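Local coordinates for OmpT protein (Vibrio cholerae serotype O1, PDB 6EHD) that probably works as a non-specific porin, a beta-barrel channel through which small hydrophilic solutes and ions diffuse across the outer membrane, at residues Val254-Asn259 / Asp291-Gly296; Asn216-Val221 / Val227-Ala232. The protein carries 1 engineered substitution. All blocks are in the same frame, centred on the assembly; numbering follows the deposited sequence.

Contact 1 of 2, residues Val254-Asn259 / Asp291-Gly296; sequences VMQEAN and DGTTLG. With C8E ((hydroxyethyloxy)tri(ethyloxy)octane), chain F.
Gln256 carries this contact with a hydrogen bond that comes down on the face of a carbonyl: its NE2 donates to Thr293 O at 3.1 Å, standing 61° out of the carbonyl plane instead of meeting a lone pair. The bond is also bent, with 139° at the hydrogen. A second acceptor lies in a different direction, a water 3.1 Å from NE2 of Gln256 that also receives Leu295 N at 3.0 Å, so one amide nitrogen is tied to Thr293 directly and to Leu295 through water. The side chain gets there by folding at its middle (chi2 90°), which brings the amide across Thr293 with OE1 3.8 Å from Thr293 CG2. Closer to the backbone, the side chains of Gln256 and Leu295 run antiparallel past one another, CG of Gln256 4.2 Å from CD1 of Leu295. Beyond the direct contact, Thr294 points away from 254-259; its CG2 packs on a bound detergent, and its OG1 accepts from Gly296 N at 3.0 Å in an ST turn. The side chains of Gln256 and Thr293 both touch Glu264 on strand 263-276. Strand 245-258 is barrel wall, whereas 293-299 belongs to a small sheet in the excursion between strands 281-291 and 314-324. Between 254-259 and 291-296 the direct hydrogen bond comes from a buried glutamine side chain; two acceptors on its NE2 probably settle which way round the amide sits, and the pairing across the contact is neutral.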
loop_
_atom_site.group_PDB
_atom_site.type_symbol
_atom_site.label_atom_id
_atom_site.label_comp_id
_atom_site.label_asym_id
_atom_site.label_seq_id
_atom_site.Cartn_x
_atom_site.Cartn_y
_atom_site.Cartn_z
ATOM N N VAL A 254 -4.889 16.196 -3.572
ATOM C CA VAL A 254 -3.622 16.377 -2.914
ATOM C C VAL A 254 -3.062 17.791 -3.331
ATOM O O VAL A 254 -3.132 18.151 -4.540
ATOM C CB VAL A 254 -2.584 15.340 -3.267
ATOM C CG1 VAL A 254 -1.275 15.595 -2.497
ATOM C CG2 VAL A 254 -3.154 13.915 -2.986
ATOM N N MET A 255 -2.686 18.584 -2.338
ATOM C CA MET A 255 -1.899 19.909 -2.600
ATOM C C MET A 255 -0.463 19.783 -2.154
ATOM O O MET A 255 -0.178 19.221 -1.096
ATOM C CB MET A 255 -2.621 21.115 -1.998
ATOM C CG MET A 255 -2.973 21.227 -0.535
ATOM S SD MET A 255 -4.423 22.374 -0.117
ATOM C CE MET A 255 -4.803 23.280 -1.591
ATOM N N GLN A 256 0.446 20.183 -3.021
ATOM C CA GLN A 256 1.847 20.135 -2.779
ATOM C C GLN A 256 2.351 21.626 -2.772
ATOM O O GLN A 256 2.089 22.390 -3.721
ATOM C CB GLN A 256 2.594 19.358 -3.845
ATOM C CG GLN A 256 2.068 17.924 -4.134
ATOM C CD GLN A 256 1.008 17.847 -5.213
ATOM O OE1 GLN A 256 0.702 18.830 -5.906
ATOM N NE2 GLN A 256 0.410 16.609 -5.390
ATOM N N GLU A 257 3.081 21.962 -1.735
ATOM C CA GLU A 257 3.641 23.356 -1.567
ATOM C C GLU A 257 5.110 23.295 -1.169
ATOM O O GLU A 257 5.468 22.629 -0.160
ATOM C CB GLU A 257 2.825 24.128 -0.546
ATOM C CG GLU A 257 3.452 25.463 -0.182
ATOM C CD GLU A 257 2.574 26.321 0.704
ATOM O OE1 GLU A 257 3.101 26.836 1.713
ATOM O OE2 GLU A 257 1.379 26.473 0.391
ATOM N N ALA A 258 5.974 23.966 -1.961
ATOM C CA ALA A 258 7.408 24.060 -1.690
ATOM C C ALA A 258 7.716 25.400 -0.985
ATOM O O ALA A 258 6.994 26.390 -1.142
ATOM C CB ALA A 258 8.232 23.926 -2.956
ATOM N N ASN A 259 8.756 25.404 -0.173
ATOM C CA ASN A 259 9.136 26.633 0.555
ATOM C C ASN A 259 9.757 27.728 -0.352
ATOM O O ASN A 259 9.923 28.858 0.091
ATOM C CB ASN A 259 10.014 26.328 1.770
ATOM C CG ASN A 259 11.329 25.704 1.426
ATOM O OD1 ASN A 259 11.584 25.284 0.307
ATOM N ND2 ASN A 259 12.155 25.522 2.453
ATOM N N ASP A 291 -6.103 14.476 -13.059
ATOM C CA ASP A 291 -5.687 15.840 -13.540
ATOM C C ASP A 291 -4.748 16.456 -12.538
ATOM O O ASP A 291 -5.139 16.649 -11.358
ATOM C CB ASP A 291 -6.918 16.694 -13.731
ATOM C CG ASP A 291 -6.616 18.019 -14.507
ATOM O OD1 ASP A 291 -5.944 17.953 -15.516
ATOM O OD2 ASP A 291 -6.979 19.064 -14.009
ATOM N N GLY A 292 -3.528 16.805 -12.985
ATOM C CA GLY A 292 -2.575 17.466 -12.135
ATOM C C GLY A 292 -1.415 16.639 -11.759
ATOM O O GLY A 292 -1.028 15.701 -12.507
ATOM N N THR A 293 -0.852 16.933 -10.585
ATOM C CA THR A 293 0.403 16.383 -10.108
ATOM C C THR A 293 0.304 15.287 -9.015
ATOM O O THR A 293 -0.552 15.447 -8.134
ATOM C CB THR A 293 1.203 17.563 -9.522
ATOM O OG1 THR A 293 1.512 18.485 -10.604
ATOM C CG2 THR A 293 2.483 17.120 -8.860
ATOM N N THR A 294 1.141 14.245 -9.100
ATOM C CA THR A 294 1.535 13.388 -7.948
ATOM C C THR A 294 3.027 13.359 -7.809
ATOM O O THR A 294 3.699 13.288 -8.878
ATOM C CB THR A 294 0.936 11.949 -8.026
ATOM O OG1 THR A 294 1.357 11.157 -6.913
ATOM C CG2 THR A 294 1.369 11.186 -9.285
ATOM N N LEU A 295 3.563 13.384 -6.566
ATOM C CA LEU A 295 4.978 13.086 -6.291
ATOM C C LEU A 295 5.329 11.588 -6.274
ATOM O O LEU A 295 6.465 11.233 -6.030
ATOM C CB LEU A 295 5.516 13.809 -5.057
ATOM C CG LEU A 295 5.233 15.320 -5.113
ATOM C CD1 LEU A 295 5.747 15.966 -3.841
ATOM C CD2 LEU A 295 5.824 15.938 -6.370
ATOM N N GLY A 296 4.321 10.706 -6.474
ATOM C CA GLY A 296 4.537 9.237 -6.514
ATOM C C GLY A 296 3.492 8.573 -5.587
ATOM O O GLY A 296 3.208 9.125 -4.531
HETATM O O9 C8E F . 1.712 7.103 -15.723
HETATM C C10 C8E F . 0.336 7.370 -15.908
HETATM C C11 C8E F . -0.475 6.466 -15.001
HETATM O O12 C8E F . -1.791 7.035 -14.929
HETATM C C13 C8E F . -2.560 6.560 -13.833
HETATM C C14 C8E F . -3.780 7.397 -13.488
HETATM O O15 C8E F . -3.512 8.792 -13.153
HETATM C C16 C8E F . -2.744 8.883 -11.956
HETATM C C17 C8E F . -2.052 10.212 -12.003
HETATM O O18 C8E F . -2.881 11.085 -11.271
HETATM C C19 C8E F . -2.249 11.608 -10.116
HETATM C C20 C8E F . -2.084 13.054 -10.465
HETATM O O21 C8E F . -3.365 13.660 -10.379
HETATM O O HOH W 1 1.718 14.035 -4.358
#

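Contact 2 of 2, residues Asn216-Val221 / Val227-Ala232. With C8E ((hydroxyethyloxy)tri(ethyloxy)octane), chain K.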
loop_
_atom_site.group_PDB
_atom_site.type_symbol
_atom_site.label_atom_id
_atom_site.label_comp_id
_atom_site.label_asym_id
_atom_site.label_seq_id
_atom_site.Cartn_x
_atom_site.Cartn_y
_atom_site.Cartn_z
ATOM N N ASN A 216 -0.969 14.042 5.942
ATOM C CA ASN A 216 0.073 15.043 5.700
ATOM C C ASN A 216 1.409 14.314 5.505
ATOM O O ASN A 216 1.699 13.312 6.179
ATOM C CB ASN A 216 0.270 16.013 6.890
ATOM C CG ASN A 216 -0.698 17.242 6.879
ATOM O OD1 ASN A 216 -1.243 17.750 5.821
ATOM N ND2 ASN A 216 -0.874 17.792 8.076
ATOM N N ALA A 217 2.254 14.904 4.665
ATOM C CA ALA A 217 3.644 14.478 4.617
ATOM C C ALA A 217 4.560 15.696 4.403
ATOM O O ALA A 217 4.123 16.712 3.846
ATOM C CB ALA A 217 3.925 13.461 3.530
ATOM N N GLU A 218 5.790 15.532 4.891
ATOM C CA GLU A 218 6.889 16.556 4.686
ATOM C C GLU A 218 8.111 15.883 4.169
ATOM O O GLU A 218 8.595 14.896 4.773
ATOM C CB GLU A 218 7.252 17.310 6.017
ATOM C CG GLU A 218 8.358 18.409 5.771
ATOM C CD GLU A 218 8.376 19.436 6.900
ATOM O OE1 GLU A 218 7.484 20.311 6.882
ATOM O OE2 GLU A 218 9.287 19.395 7.751
ATOM N N LEU A 219 8.581 16.364 3.014
ATOM C CA LEU A 219 9.777 15.863 2.376
ATOM C C LEU A 219 10.884 16.947 2.616
ATOM O O LEU A 219 10.694 18.095 2.220
ATOM C CB LEU A 219 9.566 15.690 0.892
ATOM C CG LEU A 219 8.574 14.550 0.524
ATOM C CD1 LEU A 219 8.074 14.803 -0.871
ATOM C CD2 LEU A 219 9.219 13.170 0.643
ATOM N N ASP A 220 11.932 16.603 3.347
ATOM C CA ASP A 220 13.122 17.515 3.465
ATOM C C ASP A 220 14.422 16.872 3.020
ATOM O O ASP A 220 14.612 15.634 3.115
ATOM C CB ASP A 220 13.274 18.289 4.790
ATOM C CG ASP A 220 12.882 17.517 5.973
ATOM O OD1 ASP A 220 13.555 16.506 6.221
ATOM O OD2 ASP A 220 11.919 17.933 6.674
ATOM N N VAL A 221 15.295 17.739 2.481
ATOM C CA VAL A 221 16.554 17.333 1.863
ATOM C C VAL A 221 17.676 17.733 2.829
ATOM O O VAL A 221 17.742 18.898 3.241
ATOM C CB VAL A 221 16.708 17.958 0.455
ATOM C CG1 VAL A 221 17.936 17.409 -0.260
ATOM C CG2 VAL A 221 15.475 17.648 -0.379
ATOM N N VAL A 227 12.146 22.253 1.308
ATOM C CA VAL A 227 11.123 21.465 2.047
ATOM C C VAL A 227 9.864 21.452 1.192
ATOM O O VAL A 227 9.491 22.511 0.642
ATOM C CB VAL A 227 10.800 22.130 3.415
ATOM C CG1 VAL A 227 9.708 21.364 4.196
ATOM C CG2 VAL A 227 12.076 22.272 4.267
ATOM N N ILE A 228 9.183 20.271 1.063
ATOM C CA ILE A 228 7.883 20.204 0.328
ATOM C C ILE A 228 6.840 19.596 1.314
ATOM O O ILE A 228 7.160 18.551 1.907
ATOM C CB ILE A 228 7.995 19.338 -0.963
ATOM C CG1 ILE A 228 8.991 20.003 -1.943
ATOM C CG2 ILE A 228 6.646 19.244 -1.629
ATOM C CD1 ILE A 228 9.397 19.138 -3.105
ATOM N N ASP A 229 5.692 20.257 1.498
ATOM C CA ASP A 229 4.575 19.771 2.333
ATOM C C ASP A 229 3.478 19.247 1.407
ATOM O O ASP A 229 3.194 19.891 0.351
ATOM C CB ASP A 229 3.997 20.886 3.217
ATOM C CG ASP A 229 4.917 21.219 4.443
ATOM O OD1 ASP A 229 5.834 20.452 4.791
ATOM O OD2 ASP A 229 4.676 22.258 5.065
ATOM N N GLU A 230 2.869 18.108 1.784
ATOM C CA GLU A 230 1.672 17.609 1.069
ATOM C C GLU A 230 0.484 17.535 2.045
ATOM O O GLU A 230 0.647 17.027 3.172
ATOM C CB GLU A 230 1.975 16.175 0.546
ATOM C CG GLU A 230 3.079 16.048 -0.458
ATOM C CD GLU A 230 3.274 14.579 -0.923
ATOM O OE1 GLU A 230 3.430 13.684 -0.088
ATOM O OE2 GLU A 230 3.255 14.326 -2.142
ATOM N N ASP A 231 -0.678 17.996 1.607
ATOM C CA ASP A 231 -1.937 17.900 2.373
ATOM C C ASP A 231 -2.913 17.082 1.479
ATOM O O ASP A 231 -3.215 17.495 0.283
ATOM C CB ASP A 231 -2.548 19.334 2.528
ATOM C CG ASP A 231 -1.631 20.346 3.267
ATOM O OD1 ASP A 231 -0.681 20.002 4.032
ATOM O OD2 ASP A 231 -2.041 21.539 3.195
ATOM N N ALA A 232 -3.528 16.001 2.034
ATOM C CA ALA A 232 -4.291 15.065 1.174
ATOM C C ALA A 232 -5.597 14.626 1.828
ATOM O O ALA A 232 -5.620 14.432 3.081
ATOM C CB ALA A 232 -3.417 13.826 0.870
HETATM C C1 C8E K . -2.146 14.934 17.291
HETATM C C2 C8E K . -0.627 15.048 17.291
HETATM C C3 C8E K . -0.126 15.484 15.942
HETATM C C4 C8E K . 1.213 14.864 15.673
HETATM C C5 C8E K . 1.792 15.481 14.462
HETATM C C6 C8E K . 3.103 14.844 14.085
HETATM C C7 C8E K . 3.421 15.383 12.715
HETATM C C8 C8E K . 4.709 14.897 12.096
HETATM O O9 C8E K . 4.674 15.451 10.770
HETATM C C10 C8E K . 4.156 14.603 9.759
HETATM C C11 C8E K . 3.369 15.414 8.734
HETATM O O12 C8E K . 4.179 16.485 8.269
#
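Leu219 and Ile228 form the tight part of this antiparallel pair, the two backbones bonding in both directions. Leu219 N reaches Ile228 O at 2.8 Å with 175° at the hydrogen, and Ile228 N returns to Leu219 O at 2.9 Å. Two residues along, Ala217 and Glu230 repeat the pattern, the shorter bond being Glu230 N to Ala217 O at 2.8 Å; weaker CA-H...O contacts fill the steps between. On the face of these four residues Glu230 runs extended alongside Ala217, bringing OE1 to 3.7 Å from Ala217 CB, before its carboxylate is claimed by a salt bridge to Arg109; Leu295 rests on Leu219, Ile228 and Glu230. The face with Glu218, Val227 and Asp229 is looser and partly open to solvent. Glu218 and Asp229 point the same way with carboxylates nearly coplanar, 7° apart, and Glu218 OE1 sits 2.7 Å from Asp229 OD1. At that separation one of the two acids is probably protonated. Glu218 CG stands anti to the backbone N (chi1 -178°), which leads its chain obliquely over Val227, CG to CG1 at 3.6 Å. A detergent skirts this side, its C11 3.7 Å from Asn216 CB. Strand 184-205 bonds to 216-221 from the far side, and strand 245-258 to 227-232. Such regular pairing, with alternate residues sent to the lumen and to the outer surface, is characteristic of a porin beta-barrel hairpin, here near its probably extracellular turn.

How the contacts relate
Contacts 1 and 2 have their centres 9 Å apart and meet in the barrel wall, where strand 227-242 leads into strand 245-258. Two probable hydrogen bonds join them there, Met255 N to Asp231 O and Glu257 O to Asp229 N, each 2.9 Å. A second meeting point lies on the face that carries Glu230: Leu295 CD1 of contact 1 packs 3.4 Å from Glu230 OE2 of contact 2. Arg109, bonded to Gly296 O and Glu230, ties the excursion containing 291-296 to strand 227-242, while Gln256 ties it to strand 245-258. Each contact has its own detergent molecule, and both lie away from Asp12, Phe13 and Trp325, which bind calcium in a structure of this protein, though none is bound to them here.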